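Local coordinates for protein dihydroorotase (Saccharomyces cerevisiae S288C, PDB 6L0A) that catalyses the zinc-dependent interconversion of N-carbamoyl-L-aspartate and (S)-dihydroorotate, the third step of de novo pyrimidine synthesis, at residues P28-G33 with P66-L71; D83-A88 with K125-E130; K188-I193 with V203-T208; A207-H212 with P251-G256. One frame throughout, in Å; residues are numbered along the deposited sequence.

Contact 1 of 4, residues P28-G33 with P66-L71; sequences PKIRDG and PKTTFL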
loop_
_atom_site.group_PDB
_atom_site.type_symbol
_atom_site.label_atom_id
_atom_site.label_comp_id
_atom_site.label_asym_id
_atom_site.label_seq_id
_atom_site.Cartn_x
_atom_site.Cartn_y
_atom_site.Cartn_z
ATOM N N PRO C 28 -7.034 -28.670 9.056
ATOM C CA PRO C 28 -7.657 -29.564 8.062
ATOM C C PRO C 28 -7.667 -28.995 6.655
ATOM O O PRO C 28 -7.734 -29.773 5.693
ATOM C CB PRO C 28 -9.084 -29.758 8.601
ATOM C CG PRO C 28 -9.002 -29.445 10.058
ATOM C CD PRO C 28 -7.970 -28.331 10.143
ATOM N N LYS C 29 -7.608 -27.666 6.495
ATOM C CA LYS C 29 -7.639 -27.074 5.163
ATOM C C LYS C 29 -6.357 -27.302 4.374
ATOM O O LYS C 29 -6.353 -27.076 3.158
ATOM C CB LYS C 29 -7.917 -25.567 5.258
ATOM C CG LYS C 29 -9.107 -25.217 6.141
ATOM C CD LYS C 29 -10.397 -25.696 5.482
ATOM C CE LYS C 29 -11.622 -25.150 6.202
ATOM N NZ LYS C 29 -11.736 -25.734 7.563
ATOM N N ILE C 30 -5.263 -27.715 5.026
ATOM C CA ILE C 30 -4.074 -28.093 4.273
ATOM C C ILE C 30 -4.427 -29.190 3.278
ATOM O O ILE C 30 -4.225 -29.047 2.066
ATOM C CB ILE C 30 -2.943 -28.521 5.227
ATOM C CG1 ILE C 30 -2.584 -27.363 6.178
ATOM C CG2 ILE C 30 -1.731 -28.978 4.434
ATOM C CD1 ILE C 30 -1.694 -27.752 7.370
ATOM N N ARG C 31 -5.025 -30.277 3.773
ATOM C CA ARG C 31 -5.460 -31.351 2.883
ATOM C C ARG C 31 -6.529 -30.876 1.904
ATOM O O ARG C 31 -6.466 -31.193 0.711
ATOM C CB ARG C 31 -5.976 -32.541 3.695
ATOM C CG ARG C 31 -6.075 -33.823 2.850
ATOM C CD ARG C 31 -6.434 -35.028 3.692
ATOM N NE ARG C 31 -7.123 -36.046 2.901
ATOM C CZ ARG C 31 -6.531 -37.089 2.323
ATOM N NH1 ARG C 31 -5.225 -37.285 2.443
ATOM N NH2 ARG C 31 -7.259 -37.952 1.633
ATOM N N ASP C 32 -7.505 -30.095 2.381
ATOM C CA ASP C 32 -8.609 -29.679 1.516
ATOM C C ASP C 32 -8.113 -28.865 0.331
ATOM O O ASP C 32 -8.655 -28.974 -0.777
ATOM C CB ASP C 32 -9.640 -28.883 2.318
ATOM C CG ASP C 32 -10.332 -29.724 3.372
ATOM O OD1 ASP C 32 -10.137 -30.957 3.384
ATOM O OD2 ASP C 32 -11.069 -29.149 4.194
ATOM N N GLY C 33 -7.081 -28.040 0.541
ATOM C CA GLY C 33 -6.457 -27.291 -0.525
ATOM C C GLY C 33 -5.523 -28.064 -1.425
ATOM O O GLY C 33 -4.964 -27.489 -2.363
ATOM N N PRO C 66 -4.662 -36.280 10.576
ATOM C CA PRO C 66 -3.793 -37.464 10.629
ATOM C C PRO C 66 -3.175 -37.841 9.296
ATOM O O PRO C 66 -2.199 -38.598 9.291
ATOM C CB PRO C 66 -4.726 -38.571 11.153
ATOM C CG PRO C 66 -5.842 -37.840 11.839
ATOM C CD PRO C 66 -6.030 -36.573 11.036
ATOM N N LYS C 67 -3.687 -37.350 8.165
ATOM C CA LYS C 67 -3.121 -37.712 6.871
ATOM C C LYS C 67 -2.142 -36.679 6.324
ATOM O O LYS C 67 -1.609 -36.871 5.227
ATOM C CB LYS C 67 -4.241 -37.954 5.853
ATOM C CG LYS C 67 -5.278 -38.970 6.338
ATOM C CD LYS C 67 -6.363 -39.212 5.296
ATOM C CE LYS C 67 -7.457 -40.118 5.863
ATOM N NZ LYS C 67 -8.483 -40.474 4.845
ATOM N N THR C 68 -1.890 -35.599 7.057
ATOM C CA THR C 68 -0.974 -34.549 6.626
ATOM C C THR C 68 0.413 -34.788 7.212
ATOM O O THR C 68 0.551 -35.138 8.386
ATOM C CB THR C 68 -1.512 -33.187 7.060
ATOM O OG1 THR C 68 -2.782 -32.985 6.432
ATOM C CG2 THR C 68 -0.573 -32.069 6.657
ATOM N N THR C 69 1.433 -34.622 6.381
ATOM C CA THR C 69 2.820 -34.789 6.802
ATOM C C THR C 69 3.362 -33.437 7.241
ATOM O O THR C 69 3.387 -32.498 6.445
ATOM C CB THR C 69 3.648 -35.358 5.657
ATOM O OG1 THR C 69 3.160 -36.678 5.353
ATOM C CG2 THR C 69 5.132 -35.402 6.024
ATOM N N PHE C 70 3.794 -33.342 8.498
ATOM C CA PHE C 70 4.178 -32.073 9.111
ATOM C C PHE C 70 5.689 -32.026 9.290
ATOM O O PHE C 70 6.257 -32.879 9.977
ATOM C CB PHE C 70 3.490 -31.895 10.461
ATOM C CG PHE C 70 2.026 -31.630 10.355
ATOM C CD1 PHE C 70 1.570 -30.425 9.845
ATOM C CD2 PHE C 70 1.099 -32.590 10.738
ATOM C CE1 PHE C 70 0.218 -30.166 9.728
ATOM C CE2 PHE C 70 -0.269 -32.346 10.616
ATOM C CZ PHE C 70 -0.712 -31.132 10.114
ATOM N N LEU C 71 6.330 -31.034 8.676
ATOM C CA LEU C 71 7.740 -30.733 8.893
ATOM C C LEU C 71 7.817 -29.459 9.724
ATOM O O LEU C 71 7.153 -28.474 9.397
ATOM C CB LEU C 71 8.471 -30.552 7.570
ATOM C CG LEU C 71 8.314 -31.663 6.527
ATOM C CD1 LEU C 71 9.019 -31.268 5.224
ATOM C CD2 LEU C 71 8.830 -33.003 7.069
HETATM O O HOH W 1 -4.965 -31.208 6.580
HETATM O O HOH W 2 -2.551 -36.222 2.745
#

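Contact 2 of 4, residues D83-A88 with K125-E130; sequences DLIHEA and KAMQEE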
loop_
_atom_site.group_PDB
_atom_site.type_symbol
_atom_site.label_atom_id
_atom_site.label_comp_id
_atom_site.label_asym_id
_atom_site.label_seq_id
_atom_site.Cartn_x
_atom_site.Cartn_y
_atom_site.Cartn_z
ATOM N N ASP C 83 23.640 -26.369 21.078
ATOM C CA ASP C 83 23.332 -27.681 21.640
ATOM C C ASP C 83 21.872 -28.042 21.392
ATOM O O ASP C 83 21.557 -29.192 21.064
ATOM C CB ASP C 83 23.668 -27.701 23.131
ATOM C CG ASP C 83 25.168 -27.578 23.388
ATOM O OD1 ASP C 83 25.806 -28.613 23.682
ATOM O OD2 ASP C 83 25.714 -26.451 23.281
ATOM N N LEU C 84 20.969 -27.056 21.492
ATOM C CA LEU C 84 19.555 -27.315 21.235
ATOM C C LEU C 84 19.311 -27.651 19.770
ATOM O O LEU C 84 18.446 -28.474 19.453
ATOM C CB LEU C 84 18.720 -26.111 21.659
ATOM C CG LEU C 84 17.245 -26.168 21.262
ATOM C CD1 LEU C 84 16.590 -27.452 21.783
ATOM C CD2 LEU C 84 16.499 -24.939 21.754
ATOM N N ILE C 85 20.056 -27.018 18.862
ATOM C CA ILE C 85 19.971 -27.372 17.446
ATOM C C ILE C 85 20.358 -28.834 17.236
ATOM O O ILE C 85 19.652 -29.597 16.566
ATOM C CB ILE C 85 20.859 -26.431 16.610
ATOM C CG1 ILE C 85 20.377 -24.982 16.728
ATOM C CG2 ILE C 85 20.933 -26.906 15.157
ATOM C CD1 ILE C 85 19.011 -24.720 16.077
ATOM N N HIS C 86 21.501 -29.240 17.799
ATOM C CA HIS C 86 21.933 -30.631 17.691
ATOM C C HIS C 86 20.908 -31.577 18.312
ATOM O O HIS C 86 20.567 -32.612 17.729
ATOM C CB HIS C 86 23.301 -30.804 18.362
ATOM C CG HIS C 86 24.435 -30.189 17.597
ATOM N ND1 HIS C 86 24.865 -30.674 16.383
ATOM C CD2 HIS C 86 25.228 -29.127 17.880
ATOM C CE1 HIS C 86 25.873 -29.939 15.947
ATOM N NE2 HIS C 86 26.108 -28.989 16.836
ATOM N N GLU C 87 20.406 -31.228 19.498
ATOM C CA GLU C 87 19.436 -32.072 20.190
ATOM C C GLU C 87 18.158 -32.239 19.370
ATOM O O GLU C 87 17.684 -33.363 19.157
ATOM C CB GLU C 87 19.129 -31.469 21.558
ATOM C CG GLU C 87 18.128 -32.246 22.381
ATOM C CD GLU C 87 17.881 -31.616 23.744
ATOM O OE1 GLU C 87 17.476 -30.433 23.790
ATOM O OE2 GLU C 87 18.086 -32.301 24.771
ATOM N N ALA C 88 17.581 -31.124 18.905
ATOM C CA ALA C 88 16.342 -31.192 18.131
ATOM C C ALA C 88 16.547 -31.937 16.822
ATOM O O ALA C 88 15.673 -32.693 16.387
ATOM C CB ALA C 88 15.813 -29.783 17.857
ATOM N N LYS C 125 26.375 -22.737 12.157
ATOM C CA LYS C 125 27.341 -23.826 12.081
ATOM C C LYS C 125 26.716 -25.140 12.529
ATOM O O LYS C 125 26.906 -26.179 11.885
ATOM C CB LYS C 125 28.579 -23.492 12.924
ATOM C CG LYS C 125 29.829 -24.356 12.649
ATOM C CD LYS C 125 30.062 -24.664 11.152
ATOM C CE LYS C 125 30.274 -23.423 10.265
ATOM N NZ LYS C 125 31.502 -22.614 10.536
ATOM N N ALA C 126 25.941 -25.109 13.617
ATOM C CA ALA C 126 25.262 -26.319 14.078
ATOM C C ALA C 126 24.226 -26.790 13.060
ATOM O O ALA C 126 24.145 -27.985 12.749
ATOM C CB ALA C 126 24.616 -26.068 15.443
ATOM N N MET C 127 23.435 -25.860 12.514
ATOM C CA MET C 127 22.486 -26.234 11.468
ATOM C C MET C 127 23.185 -26.887 10.285
ATOM O O MET C 127 22.693 -27.881 9.733
ATOM C CB MET C 127 21.709 -25.003 10.996
ATOM C CG MET C 127 20.776 -24.450 12.044
ATOM S SD MET C 127 19.990 -22.934 11.471
ATOM C CE MET C 127 18.999 -23.631 10.142
ATOM N N GLN C 128 24.316 -26.317 9.856
ATOM C CA GLN C 128 25.034 -26.857 8.702
ATOM C C GLN C 128 25.481 -28.292 8.964
ATOM O O GLN C 128 25.337 -29.169 8.103
ATOM C CB GLN C 128 26.231 -25.961 8.372
ATOM C CG GLN C 128 26.970 -26.322 7.082
ATOM C CD GLN C 128 28.023 -25.285 6.697
ATOM O OE1 GLN C 128 28.023 -24.768 5.571
ATOM N NE2 GLN C 128 28.925 -24.978 7.627
ATOM N N GLU C 129 26.003 -28.550 10.159
ATOM C CA GLU C 129 26.436 -29.900 10.497
ATOM C C GLU C 129 25.269 -30.880 10.546
ATOM O O GLU C 129 25.458 -32.076 10.306
ATOM C CB GLU C 129 27.167 -29.887 11.836
ATOM C CG GLU C 129 28.501 -29.172 11.809
ATOM C CD GLU C 129 29.036 -28.902 13.200
ATOM O OE1 GLU C 129 28.350 -29.263 14.184
ATOM O OE2 GLU C 129 30.138 -28.325 13.314
ATOM N N GLU C 130 24.064 -30.405 10.850
ATOM C CA GLU C 130 22.915 -31.291 10.989
ATOM C C GLU C 130 22.062 -31.356 9.730
ATOM O O GLU C 130 21.027 -32.031 9.735
ATOM C CB GLU C 130 22.051 -30.860 12.183
ATOM C CG GLU C 130 22.747 -30.911 13.544
ATOM C CD GLU C 130 22.930 -32.330 14.083
ATOM O OE1 GLU C 130 22.503 -33.303 13.416
ATOM O OE2 GLU C 130 23.509 -32.467 15.183
#

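Contact 3 of 4, residues K188-I193 with V203-T208; sequences KTIEDI and VKVAAT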
loop_
_atom_site.group_PDB
_atom_site.type_symbol
_atom_site.label_atom_id
_atom_site.label_comp_id
_atom_site.label_asym_id
_atom_site.label_seq_id
_atom_site.Cartn_x
_atom_site.Cartn_y
_atom_site.Cartn_z
ATOM N N LYS C 188 16.623 -12.709 -9.947
ATOM C CA LYS C 188 17.927 -12.688 -10.608
ATOM C C LYS C 188 19.024 -13.215 -9.695
ATOM O O LYS C 188 19.931 -13.924 -10.145
ATOM C CB LYS C 188 18.280 -11.270 -11.048
ATOM C CG LYS C 188 17.547 -10.761 -12.249
ATOM C CD LYS C 188 18.265 -9.511 -12.730
ATOM C CE LYS C 188 17.416 -8.705 -13.654
ATOM N NZ LYS C 188 18.151 -7.479 -14.064
ATOM N N THR C 189 18.977 -12.861 -8.413
ATOM C CA THR C 189 20.021 -13.309 -7.498
ATOM C C THR C 189 19.948 -14.817 -7.266
ATOM O O THR C 189 20.985 -15.497 -7.282
ATOM C CB THR C 189 19.927 -12.539 -6.183
ATOM O OG1 THR C 189 20.338 -11.188 -6.413
ATOM C CG2 THR C 189 20.838 -13.160 -5.107
ATOM N N ILE C 190 18.738 -15.362 -7.072
ATOM C CA ILE C 190 18.592 -16.813 -6.934
ATOM C C ILE C 190 19.055 -17.510 -8.208
ATOM O O ILE C 190 19.694 -18.568 -8.160
ATOM C CB ILE C 190 17.138 -17.186 -6.589
ATOM C CG1 ILE C 190 16.719 -16.533 -5.270
ATOM C CG2 ILE C 190 16.959 -18.713 -6.520
ATOM C CD1 ILE C 190 17.533 -17.004 -4.083
ATOM N N GLU C 191 18.744 -16.926 -9.367
ATOM C CA GLU C 191 19.148 -17.541 -10.628
ATOM C C GLU C 191 20.665 -17.575 -10.758
ATOM O O GLU C 191 21.242 -18.585 -11.183
ATOM C CB GLU C 191 18.511 -16.792 -11.796
ATOM C CG GLU C 191 17.117 -17.307 -12.161
ATOM C CD GLU C 191 16.529 -16.579 -13.350
ATOM O OE1 GLU C 191 16.923 -15.417 -13.589
ATOM O OE2 GLU C 191 15.668 -17.165 -14.038
ATOM N N ASP C 192 21.334 -16.503 -10.343
ATOM C CA ASP C 192 22.778 -16.439 -10.490
ATOM C C ASP C 192 23.513 -17.285 -9.455
ATOM O O ASP C 192 24.554 -17.870 -9.768
ATOM C CB ASP C 192 23.230 -14.985 -10.439
ATOM C CG ASP C 192 22.788 -14.233 -11.654
ATOM O OD1 ASP C 192 22.632 -12.996 -11.573
ATOM O OD2 ASP C 192 22.561 -14.899 -12.697
ATOM N N ILE C 193 22.990 -17.387 -8.231
ATOM C CA ILE C 193 23.539 -18.339 -7.272
ATOM C C ILE C 193 23.474 -19.753 -7.842
ATOM O O ILE C 193 24.359 -20.577 -7.582
ATOM C CB ILE C 193 22.781 -18.225 -5.931
ATOM C CG1 ILE C 193 23.089 -16.879 -5.270
ATOM C CG2 ILE C 193 23.127 -19.365 -4.993
ATOM C CD1 ILE C 193 22.385 -16.686 -3.913
ATOM N N VAL C 203 21.077 -28.141 -5.789
ATOM C CA VAL C 203 20.578 -26.858 -5.300
ATOM C C VAL C 203 20.863 -26.737 -3.809
ATOM O O VAL C 203 20.453 -27.588 -3.013
ATOM C CB VAL C 203 19.079 -26.707 -5.583
ATOM C CG1 VAL C 203 18.530 -25.455 -4.874
ATOM C CG2 VAL C 203 18.815 -26.645 -7.087
ATOM N N LYS C 204 21.556 -25.668 -3.426
ATOM C CA LYS C 204 21.754 -25.328 -2.023
ATOM C C LYS C 204 20.942 -24.122 -1.579
ATOM O O LYS C 204 20.565 -24.031 -0.404
ATOM C CB LYS C 204 23.235 -25.038 -1.747
ATOM C CG LYS C 204 24.135 -26.264 -1.750
ATOM C CD LYS C 204 23.952 -27.095 -0.492
ATOM C CE LYS C 204 24.940 -28.254 -0.459
ATOM N NZ LYS C 204 24.402 -29.397 0.330
ATOM N N VAL C 205 20.707 -23.179 -2.477
ATOM C CA VAL C 205 19.955 -21.971 -2.172
ATOM C C VAL C 205 18.732 -21.977 -3.066
ATOM O O VAL C 205 18.856 -21.959 -4.296
ATOM C CB VAL C 205 20.798 -20.707 -2.384
ATOM C CG1 VAL C 205 19.944 -19.460 -2.164
ATOM C CG2 VAL C 205 21.991 -20.724 -1.426
ATOM N N ALA C 206 17.555 -22.049 -2.454
ATOM C CA ALA C 206 16.304 -22.047 -3.187
ATOM C C ALA C 206 15.478 -20.844 -2.756
ATOM O O ALA C 206 15.856 -20.093 -1.857
ATOM C CB ALA C 206 15.530 -23.346 -2.964
ATOM N N ALA C 207 14.352 -20.668 -3.432
ATOM C CA ALA C 207 13.400 -19.618 -3.114
ATOM C C ALA C 207 12.012 -20.215 -3.223
ATOM O O ALA C 207 11.751 -21.025 -4.118
ATOM C CB ALA C 207 13.536 -18.422 -4.061
ATOM N N THR C 208 11.135 -19.855 -2.297
ATOM C CA THR C 208 9.747 -20.261 -2.433
ATOM C C THR C 208 8.941 -19.114 -3.034
ATOM O O THR C 208 9.295 -17.941 -2.898
ATOM C CB THR C 208 9.147 -20.698 -1.096
ATOM O OG1 THR C 208 9.318 -19.659 -0.118
ATOM C CG2 THR C 208 9.797 -22.019 -0.603
#

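Contact 4 of 4, residues A207-H212 with P251-G256; sequences ATLTAH and PYFFFG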
loop_
_atom_site.group_PDB
_atom_site.type_symbol
_atom_site.label_atom_id
_atom_site.label_comp_id
_atom_site.label_asym_id
_atom_site.label_seq_id
_atom_site.Cartn_x
_atom_site.Cartn_y
_atom_site.Cartn_z
ATOM N N ALA C 207 14.352 -20.668 -3.432
ATOM C CA ALA C 207 13.400 -19.618 -3.114
ATOM C C ALA C 207 12.012 -20.215 -3.223
ATOM O O ALA C 207 11.751 -21.025 -4.118
ATOM C CB ALA C 207 13.536 -18.422 -4.061
ATOM N N THR C 208 11.135 -19.855 -2.297
ATOM C CA THR C 208 9.747 -20.261 -2.433
ATOM C C THR C 208 8.941 -19.114 -3.034
ATOM O O THR C 208 9.295 -17.941 -2.898
ATOM C CB THR C 208 9.147 -20.698 -1.096
ATOM O OG1 THR C 208 9.318 -19.659 -0.118
ATOM C CG2 THR C 208 9.797 -22.019 -0.603
ATOM N N LEU C 209 7.878 -19.470 -3.749
ATOM C CA LEU C 209 6.952 -18.494 -4.305
ATOM C C LEU C 209 5.557 -18.813 -3.800
ATOM O O LEU C 209 5.158 -19.979 -3.752
ATOM C CB LEU C 209 6.989 -18.500 -5.836
ATOM C CG LEU C 209 8.368 -18.160 -6.422
ATOM C CD1 LEU C 209 8.393 -18.470 -7.916
ATOM C CD2 LEU C 209 8.727 -16.693 -6.169
ATOM N N THR C 210 4.831 -17.777 -3.389
ATOM C CA THR C 210 3.491 -17.938 -2.866
ATOM C C THR C 210 2.488 -17.982 -4.006
ATOM O O THR C 210 2.804 -17.680 -5.158
ATOM C CB THR C 210 3.112 -16.780 -1.953
ATOM O OG1 THR C 210 2.975 -15.598 -2.757
ATOM C CG2 THR C 210 4.173 -16.561 -0.877
ATOM N N ALA C 211 1.258 -18.341 -3.660
ATOM C CA ALA C 211 0.167 -18.202 -4.618
ATOM C C ALA C 211 -0.147 -16.735 -4.870
ATOM O O ALA C 211 -0.297 -16.310 -6.021
ATOM C CB ALA C 211 -1.073 -18.937 -4.113
ATOM N N HIS C 212 -0.228 -15.931 -3.809
ATOM C CA HIS C 212 -0.791 -14.593 -3.993
ATOM C C HIS C 212 0.179 -13.648 -4.699
ATOM O O HIS C 212 -0.261 -12.720 -5.386
ATOM C CB HIS C 212 -1.263 -14.009 -2.660
ATOM C CG HIS C 212 -0.273 -14.117 -1.539
ATOM N ND1 HIS C 212 -0.074 -15.283 -0.829
ATOM C CD2 HIS C 212 0.530 -13.189 -0.971
ATOM C CE1 HIS C 212 0.828 -15.071 0.116
ATOM N NE2 HIS C 212 1.202 -13.804 0.058
ATOM N N PRO C 251 14.720 -26.181 -10.639
ATOM C CA PRO C 251 14.557 -26.850 -9.340
ATOM C C PRO C 251 14.812 -25.960 -8.134
ATOM O O PRO C 251 14.640 -26.429 -7.004
ATOM C CB PRO C 251 15.601 -27.973 -9.412
ATOM C CG PRO C 251 16.696 -27.373 -10.240
ATOM C CD PRO C 251 16.005 -26.519 -11.279
ATOM N N TYR C 252 15.211 -24.699 -8.319
ATOM C CA TYR C 252 15.468 -23.821 -7.189
ATOM C C TYR C 252 14.319 -22.850 -6.923
ATOM O O TYR C 252 14.489 -21.906 -6.138
ATOM C CB TYR C 252 16.781 -23.055 -7.384
ATOM C CG TYR C 252 17.084 -22.614 -8.805
ATOM C CD1 TYR C 252 17.847 -23.409 -9.655
ATOM C CD2 TYR C 252 16.631 -21.390 -9.285
ATOM C CE1 TYR C 252 18.141 -23.004 -10.947
ATOM C CE2 TYR C 252 16.919 -20.974 -10.578
ATOM C CZ TYR C 252 17.676 -21.782 -11.401
ATOM O OH TYR C 252 17.963 -21.369 -12.686
ATOM N N PHE C 253 13.158 -23.067 -7.550
ATOM C CA PHE C 253 11.919 -22.369 -7.214
ATOM C C PHE C 253 10.853 -23.418 -6.930
ATOM O O PHE C 253 10.668 -24.340 -7.730
ATOM C CB PHE C 253 11.447 -21.441 -8.351
ATOM C CG PHE C 253 12.432 -20.363 -8.723
ATOM C CD1 PHE C 253 12.766 -19.367 -7.823
ATOM C CD2 PHE C 253 13.007 -20.335 -9.988
ATOM C CE1 PHE C 253 13.673 -18.377 -8.163
ATOM C CE2 PHE C 253 13.907 -19.338 -10.336
ATOM C CZ PHE C 253 14.239 -18.361 -9.423
ATOM N N PHE C 254 10.167 -23.303 -5.794
ATOM C CA PHE C 254 9.043 -24.192 -5.540
ATOM C C PHE C 254 8.047 -23.501 -4.622
ATOM O O PHE C 254 8.277 -22.388 -4.147
ATOM C CB PHE C 254 9.498 -25.562 -4.984
ATOM C CG PHE C 254 10.450 -25.497 -3.815
ATOM C CD1 PHE C 254 11.818 -25.600 -4.012
ATOM C CD2 PHE C 254 9.971 -25.400 -2.513
ATOM C CE1 PHE C 254 12.700 -25.581 -2.934
ATOM C CE2 PHE C 254 10.848 -25.379 -1.434
ATOM C CZ PHE C 254 12.213 -25.469 -1.648
ATOM N N PHE C 255 6.920 -24.176 -4.400
ATOM C CA PHE C 255 5.743 -23.569 -3.789
ATOM C C PHE C 255 5.879 -23.482 -2.278
ATOM O O PHE C 255 6.127 -24.489 -1.608
ATOM C CB PHE C 255 4.503 -24.391 -4.134
ATOM C CG PHE C 255 3.225 -23.881 -3.528
ATOM C CD1 PHE C 255 2.840 -22.560 -3.687
ATOM C CD2 PHE C 255 2.383 -24.747 -2.831
ATOM C CE1 PHE C 255 1.644 -22.111 -3.149
ATOM C CE2 PHE C 255 1.184 -24.306 -2.300
ATOM C CZ PHE C 255 0.813 -22.980 -2.464
ATOM N N GLY C 256 5.685 -22.278 -1.744
ATOM C CA GLY C 256 5.445 -22.103 -0.320
ATOM C C GLY C 256 4.364 -21.053 -0.194
ATOM O O GLY C 256 4.577 -19.915 -0.619
HETATM O O HOH W 3 6.617 -18.656 0.606
#

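Contact 1 of 4, residues P28-G33 with P66-L71
Thr68 OG1 lies 2.8 Å from the oxygen of a bridging water, which also accepts the backbone N-H of Arg31 and donates weakly to Pro28 O. The bridge joins the C-terminal part of helix 20-32 to the lead-in of strand 69-71, two elements of the TIM-type barrel. Farther out, Arg31 runs extended with CG anti to the backbone N (chi1 -164°), which brings its guanidinium beside Lys67. The methylene CD of Lys67 sits over the centre of one guanidinium face, 3.6 Å above the plane. Arg31 NH1 makes a weak bond to a second water, and that water donates to Lys67 O at 2.7 Å. The ammonium of Lys67 remains near, NZ to Arg31 NH2 4.3 Å, but Arg31 also has Asp323 as salt-bridge partner and makes a cation-pi contact with Trp361. A leucine in place of Arg31 would probably leave Asp323 without its mate and Lys67 O without its water bridge. Deeper in, the CG2 methyls of Ile30 and Thr68 meet at 4.0 Å; the latter also covers one face of the Phe70 ring, while Ile30 CD1 touches that ring's edge at CE1, 3.9 Å away.

Contact 2 of 4, residues D83-A88 with K125-E130
His86 ND1 donates to Glu130 OE2 across 2.5 Å, a short and nearly straight bond (164°) that joins neighbouring helices 82-90 and 121-130 on the outside of the TIM-type barrel. The carboxylate oxygen lies in the plane of the imidazole and uses its anti lone pair, although the two flat groups themselves are turned 67° apart. Glu130 reaches the ring by bending at chi2, which folds its carboxylate back beside His86. At another part of the ring edge, Glu129 OE1 comes in plane to CE1 at 3.1 Å; it lies near NE2 too, but at a poor angle for a bond. Two carboxylates so close would be expected to favour a positively charged imidazole. An alanine in place of His86 would probably leave Glu130 OE2 without its cross-helix donor and take away the ring edge that Glu129 OE1 now faces.

Beside the polar pair the packing is apolar. Ala126 CB touches both His86 NE2 (3.6 Å) and Ile85 CG2 (3.8 Å). The same Ile85 methyl also touches Met127 CG. With only a methyl at Ala126, the helix segments come to 8.9 Å between axes, their N-to-C directions 21° apart. One shell out, Gln90 on the first helix steadies the acceptor: its NE2 is hydrogen-bonded to Glu130 OE2, the oxygen already held by His86.

Contact 3 of 4, residues K188-I193 with V203-T208
The flat group in this contact is the Ala206 peptide, whose O lies 4.2 Å from Ile190 CD1. Rings come from outside the two segments: Phe253 and Tyr252 pack on Ile190, while His168 of helix 156-170 touches both Ile193 and Val205. Between the segments, branched aliphatic chains do the work. Ile190 has CG1 beside its backbone N (chi1 -60°), and this one branch serves two residues: CG1 lies on Ala207 CB at 3.9 Å and the CD1 methyl beyond it reaches Val205 CG1, also at 3.9 Å. One helical turn later Ile193 crosses Val205 at about a right angle, its CG2 meeting the valine CB at 3.7 Å and its CD1 coming to CG1. Val205 is thereby touched by both isoleucines.

The pieces belong to the beta-alpha-beta unit formed by strand 175-178, helix 184-193 and strand 205-209, the repeating element of the TIM-type barrel. The helix covers the outer side of the sheet, running back at 150° to the strand with the short-segment axes 8.5 Å apart. At its end Asn194 ND2 bonds both Ile190 O and Val205 O. Because the side chains that touch are wholly hydrocarbon, the contact probably rests on close apolar packing and exclusion of water, and the Asn194 amide adds a polar link between the two backbones.

Contact 4 of 4, residues A207-H212 with P251-G256
Ala207 straddles Phe253 of the neighbouring strand: its N donates to Tyr252 O at 3.0 Å and its O accepts Phe254 N. The methyl CB comes to the edge of the Phe253 ring, 4.0 Å from CD1. Two residues on, Leu209 repeats the pattern around Phe255, with N bonded to Phe254 O and O accepting Gly256 N at 3.1 Å. Its CD1 turns back toward Phe253 CB, while Leu209 O also lies 3.5 Å from Phe255 CD1. The Phe255 ring continues along the segment, and the Ala211 N lies in plane at its edge.

Ala207, Thr208 and Leu209 pair with Phe253, Phe254 and Phe255 in a parallel register, the side-by-side strands of a TIM-type barrel. The faces alternate: Ala207, Leu209, Phe253 and Phe255 share one, Thr208 and Phe254 the other. Thr208 places OG1 in the crowded position between its N and carbonyl carbon (chi1 54°), which leaves CG2 to touch Phe254 CE2 at 3.6 Å. That hydroxyl is hydrogen-bonded to Glu179 OE1 and to the backbone N of His180, a zinc ligand.

Gly256 ends the run near the metal centre, its nearest approach to the side chain of zinc ligand His14 being about 4 Å. A CB on Gly256 would lie about 3.0 Å from Thr208 CB, a tight fit. Gly256 O accepts from a water 2.7 Å away that also donates to Thr208 OG1, and Thr210 CA presents its hydrogen to the same carbonyl.

How the contacts relate
From the N terminus, contact 1 closes a loop of 32 residues holding strand 37-40 and helix 51-64, bringing helix 20-32 back to strand 69-71. Helix 82-90, the next element, opens contact 2, which closes at helix 121-130 before strand 133-136. Contact 3 spans just nine residues, joining helix 184-193 to the strand that follows it. Contact 4 shares residues 207-208 with contact 3 and closes at strand 253-255. Contacts 1, 2 and 3 follow in series, and contact 4 starts on the strand where contact 3 ends; none nests and none crosses. Contacts 3 and 4 touch, with Ala206 CB against the Phe254 ring, whereas contacts 1 and 3 lie on opposite sides of the chain's centre.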